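Local coordinates for protein NDP-rhamnosyltransferase (PDB 3TSA) that belongs to the GT-B glycosyltransferases as an NDP-rhamnosyltransferase, built from two Rossmann-like domains that each carry a parallel sheet, at residues V4-L9 with V32-P37; E89-N94 with G150-R155; S116-D121 with L136-H141; A214-R219 with G250-I255; F283-E288 with T303-P308. One frame throughout, in Å; residues are numbered along the deposited sequence.

Contact 1: V4-L9 with V32-P37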
# COMPACT_ATOMS: atom_id res chain seq x y z
N VAL A 4 -15.31 3.92 0.85
CA VAL A 4 -15.33 2.85 1.83
C VAL A 4 -14.66 3.28 3.12
O VAL A 4 -13.43 3.45 3.12
CB VAL A 4 -14.65 1.56 1.26
CG1 VAL A 4 -14.75 0.32 2.30
CG2 VAL A 4 -15.22 1.27 -0.12
N LEU A 5 -15.43 3.30 4.23
CA LEU A 5 -14.83 3.55 5.57
C LEU A 5 -14.54 2.21 6.20
O LEU A 5 -15.51 1.40 6.34
CB LEU A 5 -15.78 4.35 6.48
CG LEU A 5 -15.27 4.79 7.87
CD1 LEU A 5 -14.00 5.65 7.76
CD2 LEU A 5 -16.36 5.59 8.63
N VAL A 6 -13.30 2.01 6.60
CA VAL A 6 -12.87 0.76 7.13
C VAL A 6 -12.79 0.90 8.66
O VAL A 6 -12.20 1.89 9.19
CB VAL A 6 -11.52 0.41 6.56
CG1 VAL A 6 -10.99 -0.93 7.15
CG2 VAL A 6 -11.62 0.42 5.04
N VAL A 7 -13.43 -0.03 9.36
CA VAL A 7 -13.57 0.05 10.81
C VAL A 7 -12.97 -1.22 11.39
O VAL A 7 -13.65 -2.24 11.47
CB VAL A 7 -15.04 0.12 11.16
CG1 VAL A 7 -15.26 0.30 12.64
CG2 VAL A 7 -15.72 1.27 10.38
N PRO A 8 -11.65 -1.19 11.71
CA PRO A 8 -11.04 -2.36 12.25
C PRO A 8 -11.02 -2.30 13.76
O PRO A 8 -11.26 -1.23 14.35
CB PRO A 8 -9.64 -2.28 11.67
CG PRO A 8 -9.39 -0.77 11.58
CD PRO A 8 -10.67 -0.18 11.24
N LEU A 9 -10.78 -3.45 14.40
CA LEU A 9 -10.43 -3.47 15.81
C LEU A 9 -9.03 -2.91 15.94
O LEU A 9 -8.24 -3.01 14.98
CB LEU A 9 -10.34 -4.91 16.29
CG LEU A 9 -11.48 -5.63 17.00
CD1 LEU A 9 -10.81 -6.92 17.50
CD2 LEU A 9 -12.14 -4.81 18.05
N VAL A 32 -10.81 4.95 -0.11
CA VAL A 32 -10.79 4.14 1.12
C VAL A 32 -10.21 4.99 2.21
O VAL A 32 -9.20 5.69 2.00
CB VAL A 32 -9.89 2.97 0.90
CG1 VAL A 32 -9.54 2.22 2.24
CG2 VAL A 32 -10.49 2.01 -0.30
N LEU A 33 -10.82 4.96 3.39
CA LEU A 33 -10.25 5.65 4.54
C LEU A 33 -10.36 4.71 5.74
O LEU A 33 -11.45 4.10 6.00
CB LEU A 33 -11.11 6.92 4.82
CG LEU A 33 -10.66 7.90 5.95
CD1 LEU A 33 -9.29 8.55 5.66
CD2 LEU A 33 -11.66 9.07 6.18
N ILE A 34 -9.27 4.60 6.50
CA ILE A 34 -9.23 3.70 7.67
C ILE A 34 -9.51 4.50 8.98
O ILE A 34 -8.71 5.38 9.33
CB ILE A 34 -7.82 3.12 7.82
CG1 ILE A 34 -7.34 2.50 6.50
CG2 ILE A 34 -7.78 2.06 8.97
CD1 ILE A 34 -8.15 1.43 6.07
N ALA A 35 -10.60 4.20 9.72
CA ALA A 35 -10.78 4.91 10.99
C ALA A 35 -9.77 4.22 11.97
O ALA A 35 -9.85 3.00 12.22
CB ALA A 35 -12.26 4.73 11.49
N ALA A 36 -8.80 4.98 12.49
CA ALA A 36 -7.66 4.42 13.18
C ALA A 36 -7.46 5.08 14.52
O ALA A 36 -7.20 6.31 14.59
CB ALA A 36 -6.40 4.59 12.34
N PRO A 37 -7.57 4.30 15.59
CA PRO A 37 -7.07 4.87 16.83
C PRO A 37 -5.54 4.80 16.75
O PRO A 37 -4.99 4.16 15.82
CB PRO A 37 -7.60 3.90 17.92
CG PRO A 37 -7.80 2.64 17.28
CD PRO A 37 -7.95 2.88 15.73
O HOH W 1 -11.96 1.78 13.56

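Contact 2: E89-N94 with G150-R155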
# COMPACT_ATOMS: atom_id res chain seq x y z
N GLU A 89 -17.50 -13.47 26.55
CA GLU A 89 -18.48 -12.42 26.99
C GLU A 89 -17.79 -11.12 27.45
O GLU A 89 -18.27 -9.99 27.13
CB GLU A 89 -19.48 -13.00 28.04
CG GLU A 89 -20.41 -14.08 27.42
CD GLU A 89 -21.29 -14.77 28.45
OE1 GLU A 89 -20.89 -14.86 29.64
OE2 GLU A 89 -22.37 -15.21 28.06
N GLN A 90 -16.65 -11.25 28.14
CA GLN A 90 -15.91 -10.06 28.62
C GLN A 90 -15.31 -9.29 27.43
O GLN A 90 -15.33 -8.04 27.36
CB GLN A 90 -14.88 -10.46 29.70
CG GLN A 90 -13.54 -9.67 29.83
CD GLN A 90 -12.28 -10.64 30.16
OE1 GLN A 90 -12.39 -11.65 30.92
NE2 GLN A 90 -11.11 -10.32 29.57
N THR A 91 -14.81 -10.04 26.43
CA THR A 91 -14.37 -9.40 25.20
C THR A 91 -15.47 -8.55 24.58
O THR A 91 -15.21 -7.37 24.24
CB THR A 91 -13.88 -10.45 24.15
OG1 THR A 91 -12.81 -11.16 24.76
CG2 THR A 91 -13.30 -9.73 22.94
N ALA A 92 -16.66 -9.14 24.43
CA ALA A 92 -17.77 -8.40 23.83
C ALA A 92 -18.14 -7.22 24.74
O ALA A 92 -18.39 -6.09 24.26
CB ALA A 92 -18.97 -9.30 23.62
N SER A 93 -18.12 -7.43 26.05
CA SER A 93 -18.45 -6.30 26.90
C SER A 93 -17.49 -5.12 26.70
O SER A 93 -17.94 -3.96 26.57
CB SER A 93 -18.44 -6.74 28.34
OG SER A 93 -19.55 -7.55 28.56
N ASN A 94 -16.18 -5.42 26.71
CA ASN A 94 -15.17 -4.40 26.42
C ASN A 94 -15.42 -3.71 25.14
O ASN A 94 -15.38 -2.48 25.13
CB ASN A 94 -13.77 -4.98 26.37
CG ASN A 94 -13.39 -5.60 27.68
OD1 ASN A 94 -14.09 -5.41 28.66
ND2 ASN A 94 -12.30 -6.38 27.71
N GLY A 150 -20.34 -17.91 19.82
CA GLY A 150 -21.55 -18.11 20.89
C GLY A 150 -21.82 -16.97 21.87
O GLY A 150 -22.62 -15.99 21.68
N PRO A 151 -21.09 -17.05 22.93
CA PRO A 151 -20.94 -16.07 24.00
C PRO A 151 -20.66 -14.66 23.52
O PRO A 151 -21.34 -13.73 23.97
CB PRO A 151 -19.81 -16.63 24.85
CG PRO A 151 -19.32 -17.84 24.12
CD PRO A 151 -20.33 -18.28 23.16
N PHE A 152 -19.75 -14.47 22.56
CA PHE A 152 -19.42 -13.11 22.10
C PHE A 152 -20.63 -12.47 21.39
O PHE A 152 -21.04 -11.34 21.73
CB PHE A 152 -18.15 -13.09 21.20
CG PHE A 152 -17.81 -11.71 20.64
CD1 PHE A 152 -18.52 -11.22 19.53
CD2 PHE A 152 -16.81 -10.92 21.22
CE1 PHE A 152 -18.25 -9.96 18.99
CE2 PHE A 152 -16.54 -9.63 20.69
CZ PHE A 152 -17.25 -9.17 19.57
N SER A 153 -21.21 -13.15 20.43
CA SER A 153 -22.24 -12.53 19.65
C SER A 153 -23.49 -12.32 20.53
O SER A 153 -24.19 -11.27 20.40
CB SER A 153 -22.53 -13.43 18.48
OG SER A 153 -23.72 -13.00 17.88
N ASP A 154 -23.74 -13.25 21.45
CA ASP A 154 -24.90 -13.10 22.35
C ASP A 154 -24.75 -11.90 23.27
O ASP A 154 -25.76 -11.21 23.54
CB ASP A 154 -25.06 -14.35 23.21
CG ASP A 154 -25.79 -15.48 22.46
OD1 ASP A 154 -26.27 -15.29 21.30
OD2 ASP A 154 -25.83 -16.59 23.01
N ARG A 155 -23.56 -11.69 23.82
CA ARG A 155 -23.29 -10.53 24.69
C ARG A 155 -23.34 -9.24 23.91
O ARG A 155 -23.85 -8.23 24.38
CB ARG A 155 -21.95 -10.75 25.41
CG ARG A 155 -21.53 -9.68 26.44
CD ARG A 155 -22.58 -9.65 27.63
NE ARG A 155 -22.12 -8.61 28.52
CZ ARG A 155 -22.81 -8.11 29.56
NH1 ARG A 155 -24.05 -8.52 29.83
NH2 ARG A 155 -22.21 -7.19 30.30

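Contact 3: S116-D121 with L136-H141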
# COMPACT_ATOMS: atom_id res chain seq x y z
N SER A 116 -20.01 5.43 1.58
CA SER A 116 -21.15 4.68 1.10
C SER A 116 -21.25 3.27 1.59
O SER A 116 -22.29 2.63 1.43
CB SER A 116 -21.25 4.72 -0.42
OG SER A 116 -20.09 4.22 -1.00
N VAL A 117 -20.20 2.75 2.22
CA VAL A 117 -20.28 1.37 2.64
C VAL A 117 -19.21 1.32 3.77
O VAL A 117 -18.21 2.11 3.74
CB VAL A 117 -19.94 0.41 1.47
CG1 VAL A 117 -18.59 0.68 0.92
CG2 VAL A 117 -20.08 -1.08 1.90
N LEU A 118 -19.51 0.50 4.76
CA LEU A 118 -18.61 0.29 5.91
C LEU A 118 -18.02 -1.12 5.78
O LEU A 118 -18.77 -2.09 5.67
CB LEU A 118 -19.35 0.45 7.22
CG LEU A 118 -20.17 1.71 7.40
CD1 LEU A 118 -20.85 1.59 8.86
CD2 LEU A 118 -19.28 2.97 7.24
N LEU A 119 -16.69 -1.23 5.81
CA LEU A 119 -16.02 -2.52 5.81
C LEU A 119 -15.51 -2.68 7.24
O LEU A 119 -14.65 -1.93 7.70
CB LEU A 119 -14.86 -2.46 4.83
CG LEU A 119 -14.04 -3.75 4.79
CD1 LEU A 119 -14.89 -4.96 4.38
CD2 LEU A 119 -12.89 -3.59 3.83
N VAL A 120 -16.07 -3.65 7.96
CA VAL A 120 -15.98 -3.65 9.40
C VAL A 120 -15.40 -4.95 9.86
O VAL A 120 -15.89 -6.02 9.44
CB VAL A 120 -17.42 -3.48 9.95
CG1 VAL A 120 -17.44 -3.58 11.49
CG2 VAL A 120 -17.97 -2.07 9.48
N ASP A 121 -14.35 -4.92 10.71
CA ASP A 121 -13.88 -6.16 11.33
C ASP A 121 -15.03 -6.86 12.09
O ASP A 121 -15.81 -6.20 12.77
CB ASP A 121 -12.75 -5.73 12.27
CG ASP A 121 -12.19 -6.82 13.20
OD1 ASP A 121 -12.78 -7.85 13.57
OD2 ASP A 121 -11.07 -6.54 13.70
N LEU A 136 -26.29 2.72 6.61
CA LEU A 136 -25.33 2.36 5.56
C LEU A 136 -25.10 0.86 5.64
O LEU A 136 -25.02 0.31 6.75
CB LEU A 136 -24.00 3.07 5.81
CG LEU A 136 -24.07 4.61 5.84
CD1 LEU A 136 -22.82 5.13 6.58
CD2 LEU A 136 -24.22 5.16 4.43
N PRO A 137 -24.86 0.24 4.46
CA PRO A 137 -24.51 -1.20 4.31
C PRO A 137 -23.21 -1.51 5.00
O PRO A 137 -22.26 -0.70 4.94
CB PRO A 137 -24.46 -1.38 2.80
CG PRO A 137 -24.16 -0.05 2.25
CD PRO A 137 -24.80 0.94 3.17
N VAL A 138 -23.20 -2.65 5.70
CA VAL A 138 -22.05 -3.11 6.43
C VAL A 138 -21.61 -4.41 5.81
O VAL A 138 -22.40 -5.37 5.74
CB VAL A 138 -22.35 -3.24 7.94
CG1 VAL A 138 -21.23 -3.99 8.65
CG2 VAL A 138 -22.47 -1.85 8.58
N VAL A 139 -20.35 -4.45 5.41
CA VAL A 139 -19.76 -5.71 4.96
C VAL A 139 -18.80 -6.09 6.07
O VAL A 139 -17.83 -5.34 6.38
CB VAL A 139 -18.99 -5.53 3.65
CG1 VAL A 139 -18.21 -6.85 3.28
CG2 VAL A 139 -19.96 -5.19 2.43
N LEU A 140 -19.07 -7.21 6.73
CA LEU A 140 -18.18 -7.66 7.80
C LEU A 140 -16.97 -8.38 7.16
O LEU A 140 -17.09 -9.03 6.12
CB LEU A 140 -18.90 -8.65 8.79
CG LEU A 140 -19.83 -7.99 9.82
CD1 LEU A 140 -20.13 -9.06 10.92
CD2 LEU A 140 -19.23 -6.69 10.40
N HIS A 141 -15.82 -8.27 7.81
CA HIS A 141 -14.60 -8.97 7.35
C HIS A 141 -13.96 -9.84 8.44
O HIS A 141 -13.51 -9.32 9.46
CB HIS A 141 -13.57 -7.91 6.88
CG HIS A 141 -12.46 -8.48 6.06
ND1 HIS A 141 -11.37 -9.09 6.65
CD2 HIS A 141 -12.27 -8.57 4.72
CE1 HIS A 141 -10.56 -9.53 5.70
NE2 HIS A 141 -11.08 -9.24 4.52

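Contact 4: A214-R219 with G250-I255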
# COMPACT_ATOMS: atom_id res chain seq x y z
N ALA A 214 16.93 -19.11 -1.87
CA ALA A 214 17.04 -20.54 -2.04
C ALA A 214 17.24 -21.16 -0.66
O ALA A 214 17.78 -20.53 0.26
CB ALA A 214 18.26 -20.85 -2.91
N ARG A 215 16.80 -22.41 -0.51
CA ARG A 215 17.20 -23.16 0.67
C ARG A 215 18.68 -23.62 0.60
O ARG A 215 19.42 -23.40 -0.38
CB ARG A 215 16.28 -24.36 0.88
CG ARG A 215 16.44 -25.43 -0.20
CD ARG A 215 15.85 -26.80 0.23
NE ARG A 215 16.65 -27.45 1.29
CZ ARG A 215 16.30 -28.59 1.92
NH1 ARG A 215 15.17 -29.24 1.58
NH2 ARG A 215 17.09 -29.12 2.88
N THR A 216 19.13 -24.21 1.69
CA THR A 216 20.53 -24.67 1.79
C THR A 216 20.39 -26.14 2.17
O THR A 216 19.28 -26.70 2.16
CB THR A 216 21.41 -23.90 2.83
OG1 THR A 216 20.99 -24.17 4.18
CG2 THR A 216 21.41 -22.33 2.61
N SER A 217 21.51 -26.74 2.52
CA SER A 217 21.50 -28.17 2.91
C SER A 217 20.72 -28.34 4.23
O SER A 217 20.20 -29.43 4.53
CB SER A 217 22.95 -28.65 2.97
OG SER A 217 23.72 -27.77 3.71
N ALA A 218 20.62 -27.29 5.04
CA ALA A 218 20.02 -27.42 6.36
C ALA A 218 18.51 -27.51 6.25
O ALA A 218 17.96 -27.18 5.20
CB ALA A 218 20.38 -26.22 7.26
N ARG A 219 17.87 -27.92 7.33
CA ARG A 219 16.37 -28.01 7.38
C ARG A 219 15.89 -26.67 7.95
O ARG A 219 16.06 -26.41 9.18
CB ARG A 219 16.01 -29.14 8.36
CG ARG A 219 16.82 -30.42 8.12
CD ARG A 219 16.64 -30.88 6.59
NE ARG A 219 15.26 -31.30 6.27
CZ ARG A 219 14.65 -32.40 6.71
NH1 ARG A 219 13.40 -32.69 6.30
NH2 ARG A 219 15.27 -33.25 7.52
N GLY A 250 20.32 -30.88 12.24
CA GLY A 250 19.94 -30.58 10.88
C GLY A 250 19.38 -29.18 10.71
O GLY A 250 19.46 -28.63 9.63
N VAL A 251 18.87 -28.58 11.79
CA VAL A 251 17.98 -27.42 11.67
C VAL A 251 18.72 -26.10 11.61
O VAL A 251 19.74 -25.90 12.33
CB VAL A 251 16.87 -27.37 12.84
CG1 VAL A 251 16.20 -25.96 12.91
CG2 VAL A 251 15.88 -28.49 12.70
N GLU A 252 18.27 -25.22 10.71
CA GLU A 252 18.62 -23.83 10.73
C GLU A 252 17.35 -23.08 11.11
O GLU A 252 16.41 -23.15 10.40
CB GLU A 252 18.98 -23.42 9.28
CG GLU A 252 19.37 -21.99 9.24
CD GLU A 252 19.89 -21.62 7.86
OE1 GLU A 252 20.98 -22.19 7.48
OE2 GLU A 252 19.22 -20.78 7.21
N ALA A 253 17.38 -22.31 12.19
CA ALA A 253 16.20 -21.54 12.70
C ALA A 253 16.20 -20.13 12.15
O ALA A 253 17.21 -19.44 12.27
CB ALA A 253 16.22 -21.53 14.24
N VAL A 254 15.16 -19.69 11.43
CA VAL A 254 15.10 -18.28 11.00
C VAL A 254 14.11 -17.63 11.93
O VAL A 254 12.96 -18.04 11.96
CB VAL A 254 14.65 -18.09 9.49
CG1 VAL A 254 14.40 -16.60 9.15
CG2 VAL A 254 15.68 -18.69 8.52
N ILE A 255 14.56 -16.64 12.70
CA ILE A 255 13.70 -16.12 13.80
C ILE A 255 13.17 -14.76 13.40
O ILE A 255 13.95 -13.79 13.14
CB ILE A 255 14.45 -16.03 15.16
CG1 ILE A 255 14.85 -17.40 15.65
CG2 ILE A 255 13.53 -15.51 16.23
CD1 ILE A 255 16.07 -17.38 16.58

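Contact 5: F283-E288 with T303-P308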
# COMPACT_ATOMS: atom_id res chain seq x y z
N PHE A 283 10.55 -14.98 2.03
CA PHE A 283 11.50 -16.10 2.17
C PHE A 283 10.86 -17.40 2.62
O PHE A 283 11.51 -18.46 2.68
CB PHE A 283 12.59 -15.74 3.17
CG PHE A 283 12.08 -15.55 4.59
CD1 PHE A 283 11.94 -16.63 5.44
CD2 PHE A 283 11.80 -14.28 5.06
CE1 PHE A 283 11.52 -16.43 6.78
CE2 PHE A 283 11.35 -14.07 6.34
CZ PHE A 283 11.18 -15.18 7.21
N LEU A 284 9.58 -17.36 2.97
CA LEU A 284 9.00 -18.54 3.53
C LEU A 284 9.00 -19.78 2.61
O LEU A 284 9.05 -20.93 3.09
CB LEU A 284 7.61 -18.21 4.10
CG LEU A 284 7.16 -19.08 5.25
CD1 LEU A 284 8.09 -19.20 6.52
CD2 LEU A 284 5.75 -18.65 5.68
N ARG A 285 8.96 -19.60 1.29
CA ARG A 285 9.02 -20.76 0.41
C ARG A 285 10.29 -21.62 0.59
O ARG A 285 10.33 -22.81 0.20
CB ARG A 285 8.91 -20.28 -1.03
CG ARG A 285 7.53 -19.79 -1.33
CD ARG A 285 7.61 -19.15 -2.77
NE ARG A 285 6.35 -18.48 -3.19
CZ ARG A 285 5.93 -17.27 -2.79
NH1 ARG A 285 6.61 -16.54 -1.90
NH2 ARG A 285 4.75 -16.76 -3.24
N THR A 286 11.34 -21.04 1.17
CA THR A 286 12.54 -21.82 1.39
C THR A 286 12.52 -22.51 2.76
O THR A 286 13.56 -23.06 3.18
CB THR A 286 13.80 -20.94 1.45
OG1 THR A 286 13.76 -20.10 2.60
CG2 THR A 286 13.89 -20.05 0.19
N CYS A 287 11.38 -22.49 3.44
CA CYS A 287 11.33 -23.12 4.82
C CYS A 287 10.52 -24.39 4.80
O CYS A 287 9.53 -24.48 4.00
CB CYS A 287 10.66 -22.18 5.78
SG CYS A 287 11.64 -20.67 6.09
N GLU A 288 10.87 -25.37 5.67
CA GLU A 288 10.09 -26.61 5.60
C GLU A 288 9.03 -26.65 6.74
O GLU A 288 8.22 -27.56 6.76
CB GLU A 288 11.03 -27.83 5.80
CG GLU A 288 11.86 -28.08 4.54
CD GLU A 288 12.74 -29.29 4.77
OE1 GLU A 288 12.19 -30.39 4.88
OE2 GLU A 288 13.94 -29.12 4.96
N THR A 303 0.13 -21.35 5.11
CA THR A 303 -0.84 -22.34 4.57
C THR A 303 -0.95 -22.09 3.04
O THR A 303 -0.84 -23.04 2.23
CB THR A 303 -2.17 -22.20 5.27
OG1 THR A 303 -1.94 -22.64 6.59
CG2 THR A 303 -3.21 -23.16 4.65
N ARG A 304 -1.04 -20.82 2.67
CA ARG A 304 -1.06 -20.41 1.23
C ARG A 304 0.10 -20.99 0.42
O ARG A 304 -0.05 -21.43 -0.75
CB ARG A 304 -1.18 -18.86 1.10
CG ARG A 304 -1.08 -18.36 -0.32
CD ARG A 304 -2.16 -18.90 -1.29
NE ARG A 304 -1.89 -18.40 -2.65
CZ ARG A 304 -1.09 -19.00 -3.53
NH1 ARG A 304 -0.47 -20.15 -3.23
NH2 ARG A 304 -0.92 -18.43 -4.73
N LEU A 305 1.29 -21.06 1.03
CA LEU A 305 2.50 -21.47 0.40
C LEU A 305 2.77 -23.00 0.57
O LEU A 305 3.83 -23.51 0.18
CB LEU A 305 3.65 -20.59 0.92
CG LEU A 305 3.69 -19.10 0.56
CD1 LEU A 305 4.93 -18.45 1.23
CD2 LEU A 305 3.72 -19.05 -0.97
N GLY A 306 1.86 -23.70 1.23
CA GLY A 306 1.90 -25.18 1.42
C GLY A 306 2.94 -25.60 2.48
O GLY A 306 3.45 -26.70 2.43
N ILE A 307 3.18 -24.73 3.47
CA ILE A 307 4.22 -24.95 4.49
C ILE A 307 3.53 -25.39 5.81
O ILE A 307 2.70 -24.67 6.35
CB ILE A 307 5.01 -23.70 4.75
CG1 ILE A 307 5.63 -23.05 3.48
CG2 ILE A 307 6.18 -24.00 5.77
CD1 ILE A 307 6.43 -24.02 2.67
N PRO A 308 3.87 -26.58 6.30
CA PRO A 308 3.20 -27.00 7.53
C PRO A 308 3.65 -26.18 8.73
O PRO A 308 4.69 -25.53 8.72
CB PRO A 308 3.58 -28.46 7.72
CG PRO A 308 4.80 -28.67 6.94
CD PRO A 308 4.80 -27.61 5.79

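Contact 1: V4-L9 with V32-P37
L33 O is approached twice by the neighbouring strand: the amide of V6 bonds to it (V6 N to L33 O 2.9 Å), and L5 CA adds a weaker CA-H...O contact. V6 then returns the favour one residue on, its own O accepting from A35 N at 2.9 Å. This is parallel pairing in miniature, since a residue bonds with both N and O to the two neighbours of its partner, here I34. A third bond, L33 N to V4 O, extends the pattern toward the start of both strands.

On the face carrying V4, V6, V32 and I34, the V6 and I34 side chains run alongside each other in the same direction. I34 is folded at its second torsion (chi2 -62°), which brings CD1 to 3.6 Å from V6 CB, while V6 CG2 meets V32 CG1 at 3.9 Å. On the other face L5 leans across, its CD1 4.2 Å from A35 CB. Beyond V6 the pairing changes character: P8 has no amide hydrogen, its CD rests 3.4 Å from A35 O, and a water donates to both A35 O and P8 O.

Strands 3-7 and 31-36 are neighbours in the parallel sheet of the N-terminal Rossmann-like half. Helix 19-27 packs on V4 and V32 through L25, helix 82-113 covers L5 and L33 with L109 and W113, and strand 117-121 flanks the far edge of strand 3-7.

Contact 2: E89-N94 with G150-R155
R155 reaches S93 side-on with two nitrogens, both spent on the same hydroxyl oxygen. R155 NE to S93 OG is short and nearly straight (2.8 Å, 164° at the hydrogen), and R155 NH2 adds a longer, more bent bond; S93 OG sits in the guanidinium plane, at its edge. A single kink in the arginine chain (chi2 63°) makes this possible, carrying CG to 3.3 Å from E89 O before the rest runs out past the serine.

The second shell explains why the hydroxyl faces the arginine. S93 OG donates its own hydrogen back to E89 O, one turn earlier, at 3.1 Å, and that carbonyl also accepts the helical bond from S93 N. The oxygen is thus held by one donated and two accepted bonds, while R155 NH1 forms a salt bridge with E158.

Beside the polar pair the packing is apolar. A92 CB lies over one face of the F152 ring, 4.0 Å from its centroid in a CH-pi contact, and is also 3.8 Å from R155 CB; T91 CG2 comes to the ring edge. The E89 side chain crosses P151 at about a right angle, E89 CG 3.7 Å from P151 CB.

The two short helical segments pass 7.8 Å apart at 38°. G150 is the N-cap of helix 151-166. The first turn of that helix packs on the N-terminal half of helix 82-113, where W88 also touches P151 and F152.

Contact 3: S116-D121 with L136-H141
V120 O takes the amide of H141 (H141 N to V120 O 2.8 Å) in the closely packed half of this strand pair, where each residue of 118-121 faces its counterpart in 138-141. V139 works both ways between L118 and V120: its N bonds to L118 O and its O accepts V120 N, each at 2.9 Å. Side chains interlock on both faces. V120 CB meets L140 CD2 at 3.7 Å, and V120 CG2 and L118 CD1 each touch one methyl of V138. On the reverse face L119 CD1 lies 4.0 Å from V139 CG1 and also leans on H141 CB. V117 and V139 are buried too: with CG1 of V117 set between N and the carbonyl carbon (chi1 58°), CG2 is left to meet V139 CG2.

The opposite end is looser, and S116, L136 and P137 are partly exposed. P137 O accepts from L118 N but, as a proline, P137 offers no amide in return; its ring lies against the S116 carbonyl of the opposing segment, P137 CG 3.4 Å from S116 O. L136 CD1 and L118 CD2 merely approach at 4.2 Å, their side chains crossing at about a right angle.

At the C-terminal end of strand 117-121, D121 OD2 binds H14 ND1 and L9 N, and OD1 binds C123 N. With helix 125-133 between them, the strands form a right-handed beta-alpha-beta crossover, the repeating unit of the Rossmann-like N-terminal half of a GT-B enzyme.

Contact 4: A214-R219 with G250-I255
R219 and V251 form the parallel bridge at which strand 219-224 begins to pair with strand 251-256, two neighbours in the parallel sheet of the C-terminal Rossmann-like half. Two backbone bonds straddle V251: R219 N donates to G250 O in an almost straight line (2.9 Å, 177°), and R219 O accepts E252 N.

The side chain of R219 can be followed outward from here. CB passes 3.7 Å from G250 O, and CG comes closer still, 3.5 Å from the same oxygen, so the carbonyl that accepts the backbone amide is also lined by the aliphatic root. Two successive bends, chi2 -55° and chi3 -66°, then curl the chain away from strand 251-256. NE forms a salt bridge with E288, and NH1 bonds to the backbone oxygen of L354, so that the tip belongs to other parts of the fold.

In the loop leading into strand 251-256, G250 has backbone angles at which a CB would be jammed against the carbonyl oxygen of the residue before it, a conformation that by itself calls for glycine.

On the other face of the pairing, A218 CB packs 3.7 Å from E252 CB. The E252 chain runs extended toward T216, but E252 OE2 forms a salt bridge with R220 NE. The preceding loop is braced from within: R215 NE bonds to T216 O at 2.9 Å, and an ST turn closes where A218 N donates to T216 OG1 at 3.3 Å.

Contact 5: F283-E288 with T303-P308
L284 opens the contact by setting its CB 3.9 Å from L305 CD1, at the point where helix 296-304 has just ended. Its carbonyl oxygen stands 4.0 Å from I307 CG1 and also takes the amide of C287, keeping the first segment tightly turned.

R285 comes next and presents a flat group to its partner. Its chain is extended from CG to NE, and a final turn of the guanidinium (chi4 78°) offers one face to L305. The methyl CD2 of L305 rests over that face, off centre toward the rim and 3.4 Å from R285 CZ, while NH2 forms a salt bridge with E31 of the second subunit.

T286 fixes the turn from behind, its OG1 and N both donating to F283 O. C287 then directs its carbonyl at I307, with C287 O 3.4 Å from I307 CD1. A bend at chi2 (-53°) brings this CD1 into the corner between the carbonyls of L284 and C287.

E288 finishes the walk with its backbone: E288 O is 3.6 Å from P308 CD, whereas its carboxylate turns away to R219. In segment 303-308, G306 ends helix 296-304 in a Schellman motif, just before I307 and P308. The loop before strand 289-292 thus meets the link from helix 296-304 to strand 309-311, both strands of the parallel sheet in the C-terminal Rossmann-like half.

The two segments share no hydrogen bond. Methyls and a proline ring rest on carbonyl oxygens and a guanidinium face, which implies cohesion by shape and dispersion, with the charged ends spent on partners outside the pair.

In the fold
Contacts 1 and 3 are the buried core of the N-terminal half. They lie in one sheet, where V7 and L119 or D121 join them through strands 3-7 and 117-121, and regular backbone bonds between aliphatic faces dominate both. Contact 2, in the same half but about 22 and 20 Å from their centres, is partly buried and joins helices mainly through side chains, with hydrogen bonds from an arginine to a serine. In the C-terminal half, surface contact 4 holds the first bridge of a strand pairing, while contact 5 is partly buried and packed without hydrogen bonds between its segments. These two touch through the R219-E288 salt bridge, across the chain's centre from the others.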